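Local coordinates for protein acetyltransferase PA1377 (Pseudomonas aeruginosa, PDB 2VI7) that probably acts as a GNAT-type N-acetyltransferase, moving an acetyl group onto an amino nitrogen of its substrate, at residues A[126-130]-A[149-155]; A[73-77]-A[86-90]. All coordinates share one frame; numbering follows the deposited sequence.

Interaction 1 of 2, residues A[126-130]-A[149-155]; sequences TVYTD and MRDYAVR
In the C-terminal half of this GNAT fold, Asp130, just past the end of strand 122-128, meets Arg155, two residues past a classic beta bulge in which Tyr152 and Ala153 both face Val160. The guanidinium takes the carboxylate end-on, one nitrogen to each oxygen: NH2 of Arg155 lies 3.0 Å from OD1 of Asp130, on its syn lone pair, and NH1 of Arg155 is 2.9 Å from OD2 of Asp130. Both bonds are nearly straight, although the two planes are twisted 33° apart. A bend at chi3 (58°) of Arg155 turns its end toward the acid, while its CD lies over one face of the Tyr128 ring, near the rim. At that ring's edge, CB of Ala153 sits 3.8 Å from OH of Tyr128, and this hydroxyl is hydrogen-bonded to the carbonyl of Val34. NH2 of Arg155 has a second partner in Gln33. Two residues earlier in the strand, CG2 of Thr126 packs against CE of Met149 at 3.6 Å and lies 3.9 Å from OH of Tyr152. Strand 158-168 pairs with both segments and packs Val160 and Val162 against Tyr128; Arg82 of the second subunit also packs on Tyr128 and Arg155.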
loop_
_atom_site.group_PDB
_atom_site.type_symbol
_atom_site.label_atom_id
_atom_site.label_comp_id
_atom_site.label_asym_id
_atom_site.label_seq_id
_atom_site.Cartn_x
_atom_site.Cartn_y
_atom_site.Cartn_z
ATOM N N THR A 126 -9.515 -3.575 1.272
ATOM C CA THR A 126 -10.268 -2.399 0.854
ATOM C C THR A 126 -11.401 -3.003 0.052
ATOM O O THR A 126 -11.238 -4.050 -0.556
ATOM C CB THR A 126 -9.445 -1.432 -0.052
ATOM O OG1 THR A 126 -8.964 -2.138 -1.200
ATOM C CG2 THR A 126 -8.282 -0.818 0.713
ATOM N N VAL A 127 -12.555 -2.359 0.081
ATOM C CA VAL A 127 -13.717 -2.850 -0.645
ATOM C C VAL A 127 -14.540 -1.635 -1.076
ATOM O O VAL A 127 -14.637 -0.640 -0.354
ATOM C CB VAL A 127 -14.565 -3.836 0.256
ATOM C CG1 VAL A 127 -14.861 -3.221 1.590
ATOM C CG2 VAL A 127 -15.879 -4.146 -0.374
ATOM N N TYR A 128 -15.112 -1.695 -2.271
ATOM C CA TYR A 128 -15.919 -0.583 -2.765
ATOM C C TYR A 128 -17.103 -0.332 -1.845
ATOM O O TYR A 128 -17.801 -1.266 -1.479
ATOM C CB TYR A 128 -16.374 -0.900 -4.179
ATOM C CG TYR A 128 -15.206 -0.904 -5.143
ATOM C CD1 TYR A 128 -14.960 -1.989 -5.981
ATOM C CD2 TYR A 128 -14.324 0.181 -5.202
ATOM C CE1 TYR A 128 -13.863 -1.994 -6.857
ATOM C CE2 TYR A 128 -13.223 0.181 -6.068
ATOM C CZ TYR A 128 -13.002 -0.909 -6.893
ATOM O OH TYR A 128 -11.922 -0.920 -7.753
ATOM N N THR A 129 -17.329 0.929 -1.479
ATOM C CA THR A 129 -18.410 1.289 -0.555
ATOM C C THR A 129 -19.820 0.813 -0.892
ATOM O O THR A 129 -20.661 0.691 0.005
ATOM C CB THR A 129 -18.496 2.815 -0.328
ATOM O OG1 THR A 129 -18.767 3.470 -1.571
ATOM C CG2 THR A 129 -17.215 3.338 0.259
ATOM N N ASP A 130 -20.089 0.531 -2.161
ATOM C CA ASP A 130 -21.425 0.087 -2.558
ATOM C C ASP A 130 -21.529 -1.417 -2.817
ATOM O O ASP A 130 -22.557 -1.893 -3.308
ATOM C CB ASP A 130 -21.882 0.869 -3.795
ATOM C CG ASP A 130 -21.061 0.549 -5.039
ATOM O OD1 ASP A 130 -20.023 -0.139 -4.920
ATOM O OD2 ASP A 130 -21.457 0.996 -6.144
ATOM N N MET A 149 -12.068 5.916 1.813
ATOM C CA MET A 149 -11.166 6.604 0.903
ATOM C C MET A 149 -11.834 7.044 -0.399
ATOM O O MET A 149 -12.231 6.223 -1.221
ATOM C CB MET A 149 -9.977 5.689 0.646
ATOM C CG MET A 149 -9.579 4.957 1.918
ATOM S SD MET A 149 -7.888 4.408 1.953
ATOM C CE MET A 149 -8.077 2.726 1.444
ATOM N N ARG A 150 -11.934 8.360 -0.568
ATOM C CA ARG A 150 -12.584 8.991 -1.712
ATOM C C ARG A 150 -11.819 8.971 -3.025
ATOM O O ARG A 150 -10.649 9.325 -3.071
ATOM C CB ARG A 150 -12.902 10.435 -1.354
ATOM C CG ARG A 150 -13.643 10.593 -0.036
ATOM C CD ARG A 150 -15.146 10.321 -0.175
ATOM N NE ARG A 150 -15.784 10.002 1.105
ATOM N N ASP A 151 -12.504 8.585 -4.099
ATOM C CA ASP A 151 -11.894 8.519 -5.421
ATOM C C ASP A 151 -10.634 7.672 -5.350
ATOM O O ASP A 151 -9.585 8.025 -5.882
ATOM C CB ASP A 151 -11.549 9.922 -5.911
ATOM C CG ASP A 151 -12.774 10.802 -6.070
ATOM O OD1 ASP A 151 -13.915 10.288 -5.956
ATOM O OD2 ASP A 151 -12.593 12.014 -6.320
ATOM N N TYR A 152 -10.760 6.538 -4.682
ATOM C CA TYR A 152 -9.663 5.614 -4.505
ATOM C C TYR A 152 -9.224 4.931 -5.804
ATOM O O TYR A 152 -8.030 4.785 -6.067
ATOM C CB TYR A 152 -10.083 4.555 -3.501
ATOM C CG TYR A 152 -8.987 3.601 -3.118
ATOM C CD1 TYR A 152 -7.973 3.990 -2.240
ATOM C CD2 TYR A 152 -8.975 2.295 -3.605
ATOM C CE1 TYR A 152 -6.977 3.095 -1.849
ATOM C CE2 TYR A 152 -7.984 1.394 -3.223
ATOM C CZ TYR A 152 -6.991 1.796 -2.345
ATOM O OH TYR A 152 -6.026 0.894 -1.953
ATOM N N ALA A 153 -10.193 4.503 -6.608
ATOM C CA ALA A 153 -9.894 3.811 -7.852
ATOM C C ALA A 153 -10.909 4.107 -8.936
ATOM O O ALA A 153 -11.937 4.730 -8.691
ATOM C CB ALA A 153 -9.835 2.294 -7.609
ATOM N N VAL A 154 -10.593 3.653 -10.143
ATOM C CA VAL A 154 -11.460 3.816 -11.299
ATOM C C VAL A 154 -12.282 2.536 -11.439
ATOM O O VAL A 154 -11.774 1.425 -11.254
ATOM C CB VAL A 154 -10.636 4.018 -12.617
ATOM C CG1 VAL A 154 -11.568 4.124 -13.822
ATOM C CG2 VAL A 154 -9.786 5.255 -12.518
ATOM N N ARG A 155 -13.566 2.707 -11.719
ATOM C CA ARG A 155 -14.480 1.593 -11.950
ATOM C C ARG A 155 -15.615 2.164 -12.814
ATOM O O ARG A 155 -16.194 3.205 -12.491
ATOM C CB ARG A 155 -15.028 1.025 -10.630
ATOM C CG ARG A 155 -15.786 -0.302 -10.806
ATOM C CD ARG A 155 -16.648 -0.679 -9.594
ATOM N NE ARG A 155 -17.637 0.352 -9.275
ATOM C CZ ARG A 155 -18.456 0.316 -8.226
ATOM N NH1 ARG A 155 -19.312 1.306 -8.021
ATOM N NH2 ARG A 155 -18.426 -0.708 -7.383
#

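Interaction 2 of 2, residues A[73-77]-A[86-90]; sequences ASLEQ and SGSIG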
loop_
_atom_site.group_PDB
_atom_site.type_symbol
_atom_site.label_atom_id
_atom_site.label_comp_id
_atom_site.label_asym_id
_atom_site.label_seq_id
_atom_site.Cartn_x
_atom_site.Cartn_y
_atom_site.Cartn_z
ATOM N N ALA A 73 -8.133 -15.415 -4.353
ATOM C CA ALA A 73 -7.849 -14.467 -3.273
ATOM C C ALA A 73 -6.402 -14.666 -2.837
ATOM O O ALA A 73 -5.861 -15.758 -2.956
ATOM C CB ALA A 73 -8.797 -14.698 -2.096
ATOM N N SER A 74 -5.777 -13.607 -2.340
ATOM C CA SER A 74 -4.393 -13.694 -1.918
ATOM C C SER A 74 -4.126 -12.989 -0.594
ATOM O O SER A 74 -4.756 -11.980 -0.270
ATOM C CB SER A 74 -3.488 -13.092 -2.990
ATOM O OG SER A 74 -3.747 -11.704 -3.129
ATOM N N LEU A 75 -3.184 -13.546 0.161
ATOM C CA LEU A 75 -2.765 -13.007 1.452
ATOM C C LEU A 75 -1.268 -12.761 1.358
ATOM O O LEU A 75 -0.516 -13.647 0.961
ATOM C CB LEU A 75 -3.042 -14.012 2.576
ATOM C CG LEU A 75 -2.466 -13.668 3.962
ATOM C CD1 LEU A 75 -3.061 -12.351 4.468
ATOM C CD2 LEU A 75 -2.760 -14.792 4.938
ATOM N N GLU A 76 -0.838 -11.553 1.703
ATOM C CA GLU A 76 0.577 -11.213 1.663
ATOM C C GLU A 76 1.062 -10.502 2.927
ATOM O O GLU A 76 0.633 -9.390 3.251
ATOM C CB GLU A 76 0.891 -10.357 0.428
ATOM C CG GLU A 76 2.293 -9.768 0.450
ATOM C CD GLU A 76 2.644 -9.031 -0.822
ATOM O OE1 GLU A 76 1.715 -8.554 -1.504
ATOM O OE2 GLU A 76 3.850 -8.915 -1.132
ATOM N N GLN A 77 1.958 -11.169 3.646
ATOM C CA GLN A 77 2.532 -10.607 4.854
ATOM C C GLN A 77 3.364 -9.425 4.396
ATOM O O GLN A 77 4.137 -9.538 3.445
ATOM C CB GLN A 77 3.423 -11.634 5.546
ATOM C CG GLN A 77 4.152 -11.090 6.756
ATOM C CD GLN A 77 5.024 -12.130 7.405
ATOM O OE1 GLN A 77 5.837 -12.773 6.740
ATOM N NE2 GLN A 77 4.867 -12.307 8.709
ATOM N N SER A 86 1.439 -7.699 10.078
ATOM C CA SER A 86 0.214 -7.539 9.296
ATOM C C SER A 86 0.320 -8.172 7.920
ATOM O O SER A 86 1.406 -8.502 7.448
ATOM C CB SER A 86 -0.129 -6.060 9.116
ATOM O OG SER A 86 0.773 -5.452 8.211
ATOM N N GLY A 87 -0.833 -8.335 7.289
ATOM C CA GLY A 87 -0.890 -8.921 5.969
ATOM C C GLY A 87 -2.019 -8.238 5.238
ATOM O O GLY A 87 -2.884 -7.628 5.867
ATOM N N SER A 88 -2.020 -8.325 3.914
ATOM C CA SER A 88 -3.066 -7.697 3.124
ATOM C C SER A 88 -3.689 -8.657 2.141
ATOM O O SER A 88 -3.018 -9.525 1.605
ATOM C CB SER A 88 -2.505 -6.507 2.350
ATOM O OG SER A 88 -3.487 -5.967 1.478
ATOM N N ILE A 89 -4.988 -8.508 1.920
ATOM C CA ILE A 89 -5.679 -9.342 0.951
ATOM C C ILE A 89 -6.222 -8.429 -0.161
ATOM O O ILE A 89 -7.143 -8.795 -0.881
ATOM C CB ILE A 89 -6.843 -10.173 1.587
ATOM C CG1 ILE A 89 -7.942 -9.251 2.112
ATOM C CG2 ILE A 89 -6.300 -11.059 2.704
ATOM C CD1 ILE A 89 -9.192 -9.987 2.557
ATOM N N GLY A 90 -5.628 -7.239 -0.284
ATOM C CA GLY A 90 -6.012 -6.275 -1.304
ATOM C C GLY A 90 -7.479 -5.906 -1.347
ATOM O O GLY A 90 -8.060 -5.576 -0.320
HETATM O O HOH W 1 -7.433 -11.181 -2.224
HETATM O O HOH W 2 -2.688 -9.469 -1.283
#
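Glu76 and Ser88 face each other as an antiparallel hydrogen-bonded pair, with N of Glu76 3.0 Å from O of Ser88 and N of Ser88 2.9 Å from O of Glu76. In the second bond the amide comes from above the carbonyl plane of Glu76, 38° out of it. Next along, Gln77 and Gly87 form a non-hydrogen-bonded pair whose CA atoms are 4.0 Å apart; CD1 of Leu75 lies 4.3 Å from C of Gly87.

At the other end the strands part. O of Ser74 receives a short CA-H...O contact from CA of Ile89 at 3.0 Å, and water 1 bridges N of Ser74 to O of Ile89 where a direct backbone bond is missing. Water 2, 2.9 Å from O of Ser88, also binds OG of Ser74. Beyond this, OG of Ser88 accepts from N of Gly90 at 3.1 Å, closing an ST turn.

In Leu75, chi1 (171°) swings CG away from its own amide, and the bend at chi2 (61°) brings CD1 to CG2 of Ile89 at 3.9 Å. Helix 102-117 covers this apolar face through Leu107, Leu110 and Ala114. On the face of Glu76 and Ser88, Arg57 makes a salt bridge with Glu76. The whole is the antiparallel hairpin of the central GNAT sheet, with strand 86-95 broken around Ile89 and Gly90 and water bridging the parted ends.

In the fold
From the N terminus, the chain runs through strands 58-65 and 68-77, turns, and returns as strand 86-95, so interaction 2 closes the short hairpin loop first. Helix 102-117 then leads to strand 122-128, where interaction 1 opens; it closes, beyond helix 132-140, at the end of strand 144-152 and the short strand 154-155. The two are therefore in series, neither nested nor crossed, with centres about 18 Å apart. They meet where strands 86-95 and 122-128 run parallel: N of Thr126 lies 2.9 Å from O of Gly90, a probable hydrogen bond. Through that pair, the hairpin in the middle of the sheet is joined to the C-terminal strands, which the second subunit approaches at interaction 1.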